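Local structure of Myo-inositol 2-dehydrogenase (Lactobacillus plantarum WCFS1, 3CEA) at residues G17-R22 with T296-E301; E21-H26 with N97-K102; H189-I194 with L326-A331. The protein probably catalyses the NAD-dependent oxidation of myo-inositol at its 2-hydroxyl, using a Rossmann-fold domain to bind the cofactor. All blocks are in the same frame, centred on the assembly; numbering follows the deposited sequence.

Interaction 1: residues G17-R22 with T296-E301; sequences GRLGER and TAFTDE. With NAD (nicotinamide-adenine-dinucleotide), chain E.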
loop_
_atom_site.group_PDB
_atom_site.type_symbol
_atom_site.label_atom_id
_atom_site.label_comp_id
_atom_site.label_asym_id
_atom_site.label_seq_id
_atom_site.Cartn_x
_atom_site.Cartn_y
_atom_site.Cartn_z
ATOM N N GLY A 17 -19.109 30.284 -3.221
ATOM C CA GLY A 17 -19.574 29.056 -2.580
ATOM C C GLY A 17 -18.473 28.042 -2.342
ATOM O O GLY A 17 -17.353 28.404 -1.982
ATOM N N ARG A 18 -18.798 26.768 -2.556
ATOM C CA ARG A 18 -17.876 25.649 -2.317
ATOM C C ARG A 18 -16.525 25.815 -3.017
ATOM O O ARG A 18 -15.473 25.538 -2.430
ATOM C CB ARG A 18 -18.527 24.324 -2.732
ATOM C CG ARG A 18 -19.634 23.859 -1.793
ATOM C CD ARG A 18 -20.675 22.989 -2.492
ATOM N NE ARG A 18 -20.105 21.782 -3.094
ATOM C CZ ARG A 18 -20.287 21.406 -4.359
ATOM N NH1 ARG A 18 -21.041 22.129 -5.177
ATOM N NH2 ARG A 18 -19.727 20.289 -4.805
ATOM N N LEU A 19 -16.562 26.267 -4.269
ATOM C CA LEU A 19 -15.341 26.481 -5.037
ATOM C C LEU A 19 -14.942 27.954 -5.072
ATOM O O LEU A 19 -13.751 28.280 -5.042
ATOM C CB LEU A 19 -15.484 25.917 -6.453
ATOM C CG LEU A 19 -14.259 25.975 -7.372
ATOM C CD1 LEU A 19 -13.013 25.366 -6.727
ATOM C CD2 LEU A 19 -14.566 25.290 -8.674
ATOM N N GLY A 20 -15.943 28.832 -5.123
ATOM C CA GLY A 20 -15.731 30.275 -5.170
ATOM C C GLY A 20 -14.822 30.801 -4.079
ATOM O O GLY A 20 -13.909 31.583 -4.352
ATOM N N GLU A 21 -15.062 30.359 -2.846
ATOM C CA GLU A 21 -14.281 30.810 -1.692
ATOM C C GLU A 21 -12.810 30.398 -1.769
ATOM O O GLU A 21 -11.937 31.131 -1.305
ATOM C CB GLU A 21 -14.916 30.349 -0.372
ATOM C CG GLU A 21 -14.814 28.858 -0.068
ATOM C CD GLU A 21 -15.297 28.511 1.331
ATOM O OE1 GLU A 21 -16.327 29.072 1.773
ATOM O OE2 GLU A 21 -14.646 27.672 1.991
ATOM N N ARG A 22 -12.547 29.237 -2.365
ATOM C CA ARG A 22 -11.185 28.741 -2.545
ATOM C C ARG A 22 -10.450 29.532 -3.633
ATOM O O ARG A 22 -9.302 29.947 -3.439
ATOM C CB ARG A 22 -11.199 27.241 -2.867
ATOM C CG ARG A 22 -9.839 26.567 -2.776
ATOM C CD ARG A 22 -9.926 25.067 -3.034
ATOM N NE ARG A 22 -10.644 24.360 -1.974
ATOM C CZ ARG A 22 -10.103 23.972 -0.821
ATOM N NH1 ARG A 22 -8.825 24.219 -0.556
ATOM N NH2 ARG A 22 -10.843 23.331 0.073
ATOM N N THR A 296 -3.717 22.578 -5.367
ATOM C CA THR A 296 -2.586 23.048 -6.180
ATOM C C THR A 296 -2.973 23.224 -7.654
ATOM O O THR A 296 -2.629 24.235 -8.271
ATOM C CB THR A 296 -1.362 22.109 -6.061
ATOM O OG1 THR A 296 -1.090 21.839 -4.682
ATOM C CG2 THR A 296 -0.128 22.739 -6.699
ATOM N N ALA A 297 -3.693 22.244 -8.205
ATOM C CA ALA A 297 -4.171 22.305 -9.590
ATOM C C ALA A 297 -5.066 23.521 -9.835
ATOM O O ALA A 297 -4.962 24.163 -10.879
ATOM C CB ALA A 297 -4.897 21.019 -9.965
ATOM N N PHE A 298 -5.936 23.825 -8.870
ATOM C CA PHE A 298 -6.782 25.021 -8.916
ATOM C C PHE A 298 -5.952 26.297 -8.926
ATOM O O PHE A 298 -6.272 27.246 -9.640
ATOM C CB PHE A 298 -7.731 25.062 -7.720
ATOM C CG PHE A 298 -8.934 24.169 -7.855
ATOM C CD1 PHE A 298 -9.786 24.277 -8.953
ATOM C CD2 PHE A 298 -9.237 23.243 -6.859
ATOM C CE1 PHE A 298 -10.906 23.462 -9.070
ATOM C CE2 PHE A 298 -10.360 22.421 -6.965
ATOM C CZ PHE A 298 -11.196 22.530 -8.072
ATOM N N THR A 299 -4.895 26.322 -8.118
ATOM C CA THR A 299 -3.991 27.462 -8.064
ATOM C C THR A 299 -3.235 27.588 -9.385
ATOM O O THR A 299 -3.223 28.657 -9.995
ATOM C CB THR A 299 -3.018 27.350 -6.869
ATOM O OG1 THR A 299 -3.768 27.347 -5.650
ATOM C CG2 THR A 299 -2.037 28.516 -6.838
ATOM N N ASP A 300 -2.636 26.485 -9.832
ATOM C CA ASP A 300 -1.829 26.478 -11.050
ATOM C C ASP A 300 -2.609 26.860 -12.316
ATOM O O ASP A 300 -2.064 27.542 -13.194
ATOM C CB ASP A 300 -1.111 25.131 -11.223
ATOM C CG ASP A 300 0.021 24.927 -10.209
ATOM O OD1 ASP A 300 0.411 25.896 -9.518
ATOM O OD2 ASP A 300 0.532 23.789 -10.105
ATOM N N GLU A 301 -3.874 26.442 -12.402
ATOM C CA GLU A 301 -4.714 26.765 -13.566
ATOM C C GLU A 301 -5.102 28.240 -13.623
ATOM O O GLU A 301 -5.134 28.835 -14.704
ATOM C CB GLU A 301 -5.970 25.885 -13.629
ATOM C CG GLU A 301 -7.042 26.211 -12.600
ATOM C CD GLU A 301 -8.403 25.649 -12.953
ATOM O OE1 GLU A 301 -8.594 25.186 -14.099
ATOM O OE2 GLU A 301 -9.289 25.681 -12.076
HETATM P PA NAD E . -22.252 26.926 -4.728
HETATM O O1A NAD E . -21.558 26.386 -3.537
HETATM O O2A NAD E . -23.715 26.717 -4.656
HETATM O O5B NAD E . -21.882 28.485 -4.891
HETATM C C5B NAD E . -22.573 29.302 -5.814
HETATM C C4B NAD E . -22.281 30.772 -5.521
HETATM O O4B NAD E . -22.711 31.590 -6.596
HETATM C C3B NAD E . -22.999 31.263 -4.275
HETATM O O3B NAD E . -22.068 31.973 -3.497
HETATM C C2B NAD E . -24.083 32.192 -4.787
HETATM O O2B NAD E . -24.299 33.292 -3.931
HETATM C C1B NAD E . -23.545 32.638 -6.136
HETATM N N9A NAD E . -24.633 32.899 -7.098
HETATM C C8A NAD E . -25.659 32.051 -7.438
HETATM N N7A NAD E . -26.442 32.660 -8.357
HETATM C C5A NAD E . -25.932 33.887 -8.606
HETATM C C6A NAD E . -26.341 34.914 -9.451
HETATM N N6A NAD E . -27.267 34.673 -10.372
HETATM N N1A NAD E . -25.605 36.085 -9.499
HETATM C C2A NAD E . -24.473 36.234 -8.714
HETATM N N3A NAD E . -24.074 35.209 -7.875
HETATM C C4A NAD E . -24.792 34.053 -7.822
HETATM O O3 NAD E . -21.673 26.248 -6.070
HETATM P PN NAD E . -20.138 25.768 -6.189
HETATM O O1N NAD E . -19.258 26.781 -5.557
HETATM O O2N NAD E . -20.090 24.355 -5.762
HETATM O O5D NAD E . -19.851 25.759 -7.770
HETATM C C5D NAD E . -20.168 26.832 -8.624
HETATM C C4D NAD E . -19.736 26.448 -10.036
HETATM O O4D NAD E . -18.462 25.828 -10.005
HETATM C C3D NAD E . -20.707 25.468 -10.679
HETATM O O3D NAD E . -21.044 25.934 -11.965
HETATM C C2D NAD E . -19.939 24.163 -10.763
HETATM O O2D NAD E . -20.204 23.469 -11.957
HETATM C C1D NAD E . -18.478 24.586 -10.684
HETATM N N1N NAD E . -17.653 23.582 -9.982
HETATM C C2N NAD E . -16.506 23.130 -10.585
HETATM C C3N NAD E . -15.701 22.178 -9.952
HETATM C C7N NAD E . -14.360 21.803 -10.516
HETATM O O7N NAD E . -13.793 20.573 -10.129
HETATM N N7N NAD E . -13.736 22.629 -11.362
HETATM C C4N NAD E . -16.074 21.688 -8.701
HETATM C C5N NAD E . -17.240 22.151 -8.097
HETATM C C6N NAD E . -18.024 23.102 -8.749
#
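Leu19 meets the ring of Phe298 where the glycine-rich turn of the Rossmann fold faces helix 295-311. The turn fits the GxGxxG pattern, to which Gly17 and Gly20 belong, and it holds the NAD pyrophosphate by backbone amides: Arg18 N gives a hydrogen bond of 3.0 Å to O1A of NAD, and Leu19 N one of 3.0 Å to O1N, almost straight at 178°. Gly17, without a side chain, brings its CA to 3.3 Å from O5B of NAD. The guanidinium of Arg18 comes obliquely to O2N of the cofactor and makes a cation-pi contact with Phe173.

Along the Leu19 side chain, CB passes 4.0 Å from O1N of NAD. With CG anti to the backbone N (chi1 -176°), the chain heads for the nicotinamide end of the cofactor and forks between protein and ligand. CD2 touches the nicotinamide ring, 3.5 Å from C2N of NAD. CD1 goes to the aromatic ring, making a CH-pi contact 3.8 Å from the Phe298 centroid and 18° off the ring normal, displaced toward the rim. The two side chains approach from opposite directions. Arg22 adds a looser contact, its CD lying 4.3 Å from CD2 of Phe298, while its guanidinium turns to salt bridges with Asp295 and Glu292. Phe290 of helix 290-293 packs on both Leu19 and Phe298. Phe298 also borders the carboxamide of the cofactor, N7N of NAD lying at the ring edge, in its plane, 3.7 Å from CE1 of Phe298.

Interaction 2: residues E21-H26 with N97-K102; sequences ERHARH and NVFCEK. With NAD (nicotinamide-adenine-dinucleotide), chain E.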
loop_
_atom_site.group_PDB
_atom_site.type_symbol
_atom_site.label_atom_id
_atom_site.label_comp_id
_atom_site.label_asym_id
_atom_site.label_seq_id
_atom_site.Cartn_x
_atom_site.Cartn_y
_atom_site.Cartn_z
ATOM N N GLU A 21 -15.062 30.359 -2.846
ATOM C CA GLU A 21 -14.281 30.810 -1.692
ATOM C C GLU A 21 -12.810 30.398 -1.769
ATOM O O GLU A 21 -11.937 31.131 -1.305
ATOM C CB GLU A 21 -14.916 30.349 -0.372
ATOM C CG GLU A 21 -14.814 28.858 -0.068
ATOM C CD GLU A 21 -15.297 28.511 1.331
ATOM O OE1 GLU A 21 -16.327 29.072 1.773
ATOM O OE2 GLU A 21 -14.646 27.672 1.991
ATOM N N ARG A 22 -12.547 29.237 -2.365
ATOM C CA ARG A 22 -11.185 28.741 -2.545
ATOM C C ARG A 22 -10.450 29.532 -3.633
ATOM O O ARG A 22 -9.302 29.947 -3.439
ATOM C CB ARG A 22 -11.199 27.241 -2.867
ATOM C CG ARG A 22 -9.839 26.567 -2.776
ATOM C CD ARG A 22 -9.926 25.067 -3.034
ATOM N NE ARG A 22 -10.644 24.360 -1.974
ATOM C CZ ARG A 22 -10.103 23.972 -0.821
ATOM N NH1 ARG A 22 -8.825 24.219 -0.556
ATOM N NH2 ARG A 22 -10.843 23.331 0.073
ATOM N N HIS A 23 -11.122 29.734 -4.768
ATOM C CA HIS A 23 -10.612 30.580 -5.848
ATOM C C HIS A 23 -10.282 31.991 -5.370
ATOM O O HIS A 23 -9.242 32.540 -5.730
ATOM C CB HIS A 23 -11.618 30.661 -7.001
ATOM C CG HIS A 23 -11.513 29.538 -7.984
ATOM N ND1 HIS A 23 -10.306 28.998 -8.375
ATOM C CD2 HIS A 23 -12.465 28.878 -8.685
ATOM C CE1 HIS A 23 -10.522 28.039 -9.257
ATOM N NE2 HIS A 23 -11.823 27.948 -9.464
ATOM N N ALA A 24 -11.172 32.567 -4.562
ATOM C CA ALA A 24 -10.986 33.914 -4.017
ATOM C C ALA A 24 -9.784 33.992 -3.079
ATOM O O ALA A 24 -9.031 34.964 -3.113
ATOM C CB ALA A 24 -12.248 34.379 -3.308
ATOM N N ARG A 25 -9.611 32.965 -2.250
ATOM C CA ARG A 25 -8.461 32.868 -1.350
ATOM C C ARG A 25 -7.140 32.828 -2.118
ATOM O O ARG A 25 -6.206 33.557 -1.779
ATOM C CB ARG A 25 -8.579 31.642 -0.439
ATOM C CG ARG A 25 -9.535 31.809 0.732
ATOM C CD ARG A 25 -9.476 30.597 1.646
ATOM N NE ARG A 25 -10.337 30.738 2.819
ATOM C CZ ARG A 25 -11.498 30.106 2.989
ATOM N NH1 ARG A 25 -11.960 29.274 2.062
ATOM N NH2 ARG A 25 -12.199 30.308 4.096
ATOM N N HIS A 26 -7.072 31.981 -3.149
ATOM C CA HIS A 26 -5.876 31.856 -3.984
ATOM C C HIS A 26 -5.576 33.160 -4.715
ATOM O O HIS A 26 -4.416 33.551 -4.867
ATOM C CB HIS A 26 -6.031 30.728 -5.010
ATOM C CG HIS A 26 -6.122 29.360 -4.408
ATOM N ND1 HIS A 26 -6.765 28.317 -5.039
ATOM C CD2 HIS A 26 -5.659 28.863 -3.237
ATOM C CE1 HIS A 26 -6.687 27.234 -4.285
ATOM N NE2 HIS A 26 -6.025 27.540 -3.184
ATOM N N ASN A 97 -11.653 39.674 -20.079
ATOM C CA ASN A 97 -11.145 38.318 -20.223
ATOM C C ASN A 97 -11.873 37.441 -19.217
ATOM O O ASN A 97 -12.089 37.850 -18.075
ATOM C CB ASN A 97 -9.634 38.277 -19.991
ATOM C CG ASN A 97 -8.868 39.128 -20.990
ATOM O OD1 ASN A 97 -8.596 38.697 -22.113
ATOM N ND2 ASN A 97 -8.515 40.344 -20.584
ATOM N N VAL A 98 -12.265 36.244 -19.641
ATOM C CA VAL A 98 -13.156 35.409 -18.839
ATOM C C VAL A 98 -12.550 34.056 -18.476
ATOM O O VAL A 98 -12.113 33.298 -19.347
ATOM C CB VAL A 98 -14.528 35.189 -19.544
ATOM C CG1 VAL A 98 -15.429 34.288 -18.713
ATOM C CG2 VAL A 98 -15.219 36.516 -19.819
ATOM N N PHE A 99 -12.524 33.776 -17.175
ATOM C CA PHE A 99 -12.305 32.430 -16.673
ATOM C C PHE A 99 -13.638 31.913 -16.148
ATOM O O PHE A 99 -14.138 32.385 -15.125
ATOM C CB PHE A 99 -11.248 32.423 -15.567
ATOM C CG PHE A 99 -10.916 31.047 -15.048
ATOM C CD1 PHE A 99 -11.689 30.455 -14.048
ATOM C CD2 PHE A 99 -9.821 30.348 -15.551
ATOM C CE1 PHE A 99 -11.387 29.186 -13.564
ATOM C CE2 PHE A 99 -9.507 29.078 -15.070
ATOM C CZ PHE A 99 -10.294 28.495 -14.075
ATOM N N CYS A 100 -14.216 30.955 -16.862
ATOM C CA CYS A 100 -15.488 30.363 -16.465
ATOM C C CYS A 100 -15.277 28.934 -15.987
ATOM O O CYS A 100 -14.576 28.151 -16.633
ATOM C CB CYS A 100 -16.478 30.392 -17.633
ATOM S SG CYS A 100 -18.185 29.992 -17.194
ATOM N N GLU A 101 -15.884 28.600 -14.852
ATOM C CA GLU A 101 -15.837 27.239 -14.333
ATOM C C GLU A 101 -16.599 26.259 -15.213
ATOM O O GLU A 101 -17.468 26.652 -15.994
ATOM C CB GLU A 101 -16.361 27.171 -12.892
ATOM C CG GLU A 101 -15.279 27.307 -11.821
ATOM C CD GLU A 101 -14.193 26.232 -11.905
ATOM O OE1 GLU A 101 -14.417 25.175 -12.536
ATOM O OE2 GLU A 101 -13.108 26.446 -11.323
ATOM N N LYS A 102 -16.247 24.982 -15.085
ATOM C CA LYS A 102 -16.910 23.907 -15.814
ATOM C C LYS A 102 -18.266 23.604 -15.165
ATOM O O LYS A 102 -18.437 23.836 -13.968
ATOM C CB LYS A 102 -16.012 22.658 -15.842
ATOM C CG LYS A 102 -15.836 21.952 -14.496
ATOM C CD LYS A 102 -16.852 20.830 -14.338
ATOM C CE LYS A 102 -17.320 20.684 -12.900
ATOM N NZ LYS A 102 -18.206 19.501 -12.720
HETATM P PA NAD E . -22.252 26.926 -4.728
HETATM O O1A NAD E . -21.558 26.386 -3.537
HETATM O O2A NAD E . -23.715 26.717 -4.656
HETATM O O5B NAD E . -21.882 28.485 -4.891
HETATM C C5B NAD E . -22.573 29.302 -5.814
HETATM C C4B NAD E . -22.281 30.772 -5.521
HETATM O O4B NAD E . -22.711 31.590 -6.596
HETATM C C3B NAD E . -22.999 31.263 -4.275
HETATM O O3B NAD E . -22.068 31.973 -3.497
HETATM C C2B NAD E . -24.083 32.192 -4.787
HETATM O O2B NAD E . -24.299 33.292 -3.931
HETATM C C1B NAD E . -23.545 32.638 -6.136
HETATM N N9A NAD E . -24.633 32.899 -7.098
HETATM C C8A NAD E . -25.659 32.051 -7.438
HETATM N N7A NAD E . -26.442 32.660 -8.357
HETATM C C5A NAD E . -25.932 33.887 -8.606
HETATM C C6A NAD E . -26.341 34.914 -9.451
HETATM N N6A NAD E . -27.267 34.673 -10.372
HETATM N N1A NAD E . -25.605 36.085 -9.499
HETATM C C2A NAD E . -24.473 36.234 -8.714
HETATM N N3A NAD E . -24.074 35.209 -7.875
HETATM C C4A NAD E . -24.792 34.053 -7.822
HETATM O O3 NAD E . -21.673 26.248 -6.070
HETATM P PN NAD E . -20.138 25.768 -6.189
HETATM O O1N NAD E . -19.258 26.781 -5.557
HETATM O O2N NAD E . -20.090 24.355 -5.762
HETATM O O5D NAD E . -19.851 25.759 -7.770
HETATM C C5D NAD E . -20.168 26.832 -8.624
HETATM C C4D NAD E . -19.736 26.448 -10.036
HETATM O O4D NAD E . -18.462 25.828 -10.005
HETATM C C3D NAD E . -20.707 25.468 -10.679
HETATM O O3D NAD E . -21.044 25.934 -11.965
HETATM C C2D NAD E . -19.939 24.163 -10.763
HETATM O O2D NAD E . -20.204 23.469 -11.957
HETATM C C1D NAD E . -18.478 24.586 -10.684
HETATM N N1N NAD E . -17.653 23.582 -9.982
HETATM C C2N NAD E . -16.506 23.130 -10.585
HETATM C C3N NAD E . -15.701 22.178 -9.952
HETATM C C7N NAD E . -14.360 21.803 -10.516
HETATM O O7N NAD E . -13.793 20.573 -10.129
HETATM N N7N NAD E . -13.736 22.629 -11.362
HETATM C C4N NAD E . -16.074 21.688 -8.701
HETATM C C5N NAD E . -17.240 22.151 -8.097
HETATM C C6N NAD E . -18.024 23.102 -8.749
#
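His23 and Glu101 approach from opposite directions and meet in a hydrogen bond of 2.7 Å from His23 NE2 to Glu101 OE2. Imidazole and carboxylate lie nearly coplanar, 23° apart; the N-H points almost straight at OE2, which receives it on its anti lone pair. Phe99 stands steeply against the imidazole, turning its edge toward the His23 face in an offset edge-to-face pair with planes at 78° and centroids 6.0 Å apart. Phe298 and Val302 of helix 295-311 also pack on His23.

The Glu101 chain is bent at chi2 (-59°), which helps bring its second oxygen round to the cofactor. There Glu101 OE1 accepts hydrogen bonds from the carboxamide N7N of NAD (2.9 Å) and from the amide of the next residue, Lys102 N (3.1 Å). With a bond on OE2 as well, the carboxylate is fixed at both oxygens, and His23 acts as a second-shell residue behind this ligand contact. Lys102 contributes its carbonyl, O lying 2.7 Å from the ribose hydroxyl O2D of NAD. Glu101 and Lys102 follow strand 97-100 at the carboxyl end of the parallel sheet, the cofactor-binding edge of a Rossmann fold, in the Glu-Lys-Pro motif of the GFO/IDH/MocA family.

Interaction 3: residues H189-I194 with L326-A331; sequences HDIDLI and LKIAKA. With NAD (nicotinamide-adenine-dinucleotide), chain E.
Helices 182-198 and 319-338 pass each other at Ile191 and Ile328, whose CA atoms are 7.4 Å apart, with no hydrogen bond between the two segments. Ile191 points at the second helix and carries the contact with both its branches. Its CG2 packs against Ile328 CD1 at 3.7 Å as the two isoleucines slide past each other in opposite directions. The longer branch is extended (chi2 168°), and CD1 of Ile191 reaches the backbone beyond, 3.6 Å from Ala329 N and 3.8 Å from Ala329 CB. Ile191 also touches Leu240 of strand 237-243, so in the GFO/IDH/MocA C-terminal domain it joins helix 182-198 to both the mixed sheet and helix 319-338. On the same helix, Asp190 forms a salt bridge with Arg132 and Asp192 one with Arg133. His189, at the start of the segment, lies beside the carboxamide of the cofactor, with CE1 3.3 Å from O7N of NAD.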
loop_
_atom_site.group_PDB
_atom_site.type_symbol
_atom_site.label_atom_id
_atom_site.label_comp_id
_atom_site.label_asym_id
_atom_site.label_seq_id
_atom_site.Cartn_x
_atom_site.Cartn_y
_atom_site.Cartn_z
ATOM N N HIS A 189 -15.246 15.538 -15.991
ATOM C CA HIS A 189 -13.806 15.650 -15.796
ATOM C C HIS A 189 -13.066 14.475 -16.414
ATOM O O HIS A 189 -12.073 14.665 -17.120
ATOM C CB HIS A 189 -13.478 15.730 -14.308
ATOM C CG HIS A 189 -13.926 16.998 -13.655
ATOM N ND1 HIS A 189 -13.188 18.161 -13.705
ATOM C CD2 HIS A 189 -15.030 17.282 -12.924
ATOM C CE1 HIS A 189 -13.820 19.108 -13.037
ATOM N NE2 HIS A 189 -14.939 18.601 -12.552
ATOM N N ASP A 190 -13.560 13.268 -16.143
ATOM C CA ASP A 190 -12.979 12.034 -16.674
ATOM C C ASP A 190 -13.139 11.941 -18.188
ATOM O O ASP A 190 -12.247 11.441 -18.881
ATOM C CB ASP A 190 -13.604 10.809 -16.003
ATOM C CG ASP A 190 -13.443 10.818 -14.489
ATOM O OD1 ASP A 190 -12.305 11.039 -14.009
ATOM O OD2 ASP A 190 -14.456 10.588 -13.781
ATOM N N ILE A 191 -14.275 12.423 -18.692
ATOM C CA ILE A 191 -14.526 12.489 -20.134
ATOM C C ILE A 191 -13.422 13.285 -20.827
ATOM O O ILE A 191 -12.823 12.808 -21.796
ATOM C CB ILE A 191 -15.924 13.081 -20.454
ATOM C CG1 ILE A 191 -17.019 12.093 -20.043
ATOM C CG2 ILE A 191 -16.043 13.427 -21.944
ATOM C CD1 ILE A 191 -18.421 12.660 -20.035
ATOM N N ASP A 192 -13.146 14.480 -20.305
ATOM C CA ASP A 192 -12.065 15.328 -20.808
ATOM C C ASP A 192 -10.714 14.615 -20.734
ATOM O O ASP A 192 -9.916 14.684 -21.673
ATOM C CB ASP A 192 -12.009 16.646 -20.030
ATOM C CG ASP A 192 -10.856 17.537 -20.470
ATOM O OD1 ASP A 192 -10.924 18.086 -21.593
ATOM O OD2 ASP A 192 -9.886 17.690 -19.692
ATOM N N LEU A 193 -10.470 13.930 -19.617
ATOM C CA LEU A 193 -9.222 13.197 -19.400
ATOM C C LEU A 193 -9.051 12.073 -20.410
ATOM O O LEU A 193 -7.960 11.863 -20.935
ATOM C CB LEU A 193 -9.159 12.638 -17.974
ATOM C CG LEU A 193 -9.020 13.624 -16.808
ATOM C CD1 LEU A 193 -9.320 12.925 -15.491
ATOM C CD2 LEU A 193 -7.640 14.286 -16.775
ATOM N N ILE A 194 -10.141 11.363 -20.687
ATOM C CA ILE A 194 -10.132 10.272 -21.655
ATOM C C ILE A 194 -9.847 10.803 -23.063
ATOM O O ILE A 194 -9.028 10.233 -23.787
ATOM C CB ILE A 194 -11.443 9.440 -21.571
ATOM C CG1 ILE A 194 -11.424 8.590 -20.296
ATOM C CG2 ILE A 194 -11.621 8.539 -22.786
ATOM C CD1 ILE A 194 -12.785 8.208 -19.775
ATOM N N LEU A 326 -19.318 18.131 -22.580
ATOM C CA LEU A 326 -20.693 18.350 -22.145
ATOM C C LEU A 326 -21.676 17.496 -22.950
ATOM O O LEU A 326 -22.660 16.994 -22.401
ATOM C CB LEU A 326 -21.045 19.836 -22.258
ATOM C CG LEU A 326 -22.399 20.340 -21.754
ATOM C CD1 LEU A 326 -22.516 20.175 -20.247
ATOM C CD2 LEU A 326 -22.602 21.794 -22.161
ATOM N N LYS A 327 -21.400 17.338 -24.244
ATOM C CA LYS A 327 -22.241 16.534 -25.133
ATOM C C LYS A 327 -22.191 15.050 -24.780
ATOM O O LYS A 327 -23.230 14.384 -24.735
ATOM C CB LYS A 327 -21.850 16.741 -26.600
ATOM C CG LYS A 327 -22.311 18.061 -27.190
ATOM C CD LYS A 327 -22.113 18.098 -28.697
ATOM C CE LYS A 327 -22.705 19.363 -29.291
ATOM N NZ LYS A 327 -22.731 19.324 -30.777
ATOM N N ILE A 328 -20.982 14.546 -24.533
ATOM C CA ILE A 328 -20.766 13.151 -24.138
ATOM C C ILE A 328 -21.417 12.861 -22.778
ATOM O O ILE A 328 -22.025 11.806 -22.587
ATOM C CB ILE A 328 -19.255 12.790 -24.110
ATOM C CG1 ILE A 328 -18.629 13.005 -25.495
ATOM C CG2 ILE A 328 -19.047 11.342 -23.663
ATOM C CD1 ILE A 328 -17.146 13.356 -25.468
ATOM N N ALA A 329 -21.297 13.811 -21.853
ATOM C CA ALA A 329 -21.921 13.707 -20.538
ATOM C C ALA A 329 -23.441 13.607 -20.645
ATOM O O ALA A 329 -24.054 12.717 -20.053
ATOM C CB ALA A 329 -21.522 14.891 -19.673
ATOM N N LYS A 330 -24.040 14.514 -21.416
ATOM C CA LYS A 330 -25.489 14.537 -21.606
ATOM C C LYS A 330 -25.991 13.303 -22.363
ATOM O O LYS A 330 -27.153 12.910 -22.217
ATOM C CB LYS A 330 -25.932 15.828 -22.306
ATOM C CG LYS A 330 -25.887 17.066 -21.415
ATOM C CD LYS A 330 -26.625 18.238 -22.044
ATOM N N ALA A 331 -25.109 12.697 -23.156
ATOM C CA ALA A 331 -25.419 11.457 -23.864
ATOM C C ALA A 331 -25.494 10.269 -22.904
ATOM O O ALA A 331 -26.287 9.354 -23.108
ATOM C CB ALA A 331 -24.396 11.196 -24.962
HETATM P PA NAD E . -22.252 26.926 -4.728
HETATM O O1A NAD E . -21.558 26.386 -3.537
HETATM O O2A NAD E . -23.715 26.717 -4.656
HETATM O O5B NAD E . -21.882 28.485 -4.891
HETATM C C5B NAD E . -22.573 29.302 -5.814
HETATM C C4B NAD E . -22.281 30.772 -5.521
HETATM O O4B NAD E . -22.711 31.590 -6.596
HETATM C C3B NAD E . -22.999 31.263 -4.275
HETATM O O3B NAD E . -22.068 31.973 -3.497
HETATM C C2B NAD E . -24.083 32.192 -4.787
HETATM O O2B NAD E . -24.299 33.292 -3.931
HETATM C C1B NAD E . -23.545 32.638 -6.136
HETATM N N9A NAD E . -24.633 32.899 -7.098
HETATM C C8A NAD E . -25.659 32.051 -7.438
HETATM N N7A NAD E . -26.442 32.660 -8.357
HETATM C C5A NAD E . -25.932 33.887 -8.606
HETATM C C6A NAD E . -26.341 34.914 -9.451
HETATM N N6A NAD E . -27.267 34.673 -10.372
HETATM N N1A NAD E . -25.605 36.085 -9.499
HETATM C C2A NAD E . -24.473 36.234 -8.714
HETATM N N3A NAD E . -24.074 35.209 -7.875
HETATM C C4A NAD E . -24.792 34.053 -7.822
HETATM O O3 NAD E . -21.673 26.248 -6.070
HETATM P PN NAD E . -20.138 25.768 -6.189
HETATM O O1N NAD E . -19.258 26.781 -5.557
HETATM O O2N NAD E . -20.090 24.355 -5.762
HETATM O O5D NAD E . -19.851 25.759 -7.770
HETATM C C5D NAD E . -20.168 26.832 -8.624
HETATM C C4D NAD E . -19.736 26.448 -10.036
HETATM O O4D NAD E . -18.462 25.828 -10.005
HETATM C C3D NAD E . -20.707 25.468 -10.679
HETATM O O3D NAD E . -21.044 25.934 -11.965
HETATM C C2D NAD E . -19.939 24.163 -10.763
HETATM O O2D NAD E . -20.204 23.469 -11.957
HETATM C C1D NAD E . -18.478 24.586 -10.684
HETATM N N1N NAD E . -17.653 23.582 -9.982
HETATM C C2N NAD E . -16.506 23.130 -10.585
HETATM C C3N NAD E . -15.701 22.178 -9.952
HETATM C C7N NAD E . -14.360 21.803 -10.516
HETATM O O7N NAD E . -13.793 20.573 -10.129
HETATM N N7N NAD E . -13.736 22.629 -11.362
HETATM C C4N NAD E . -16.074 21.688 -8.701
HETATM C C5N NAD E . -17.240 22.151 -8.097
HETATM C C6N NAD E . -18.024 23.102 -8.749
#

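Interactions 1 and 2 start from the same helix, 20-29, and share Glu21 and Arg22; their centres are 6 Å apart. They meet directly at the cofactor, where Leu19 CD2 lies 3.2 Å from Glu101 OE2, and they touch again where Glu301 OE2 lies 3.6 Å from Phe99 CZ. Interaction 3 has its centre about 21 Å from those of the other two, yet its first residue lines the same pocket: His189 NE2 is 3.2 Å from Lys102 CE of interaction 2. The nicotinamide end of NAD is thus bordered by Leu19 and Phe298 of interaction 1, Glu101 and Lys102 of interaction 2, and His189 of interaction 3, bringing together residues of both domains.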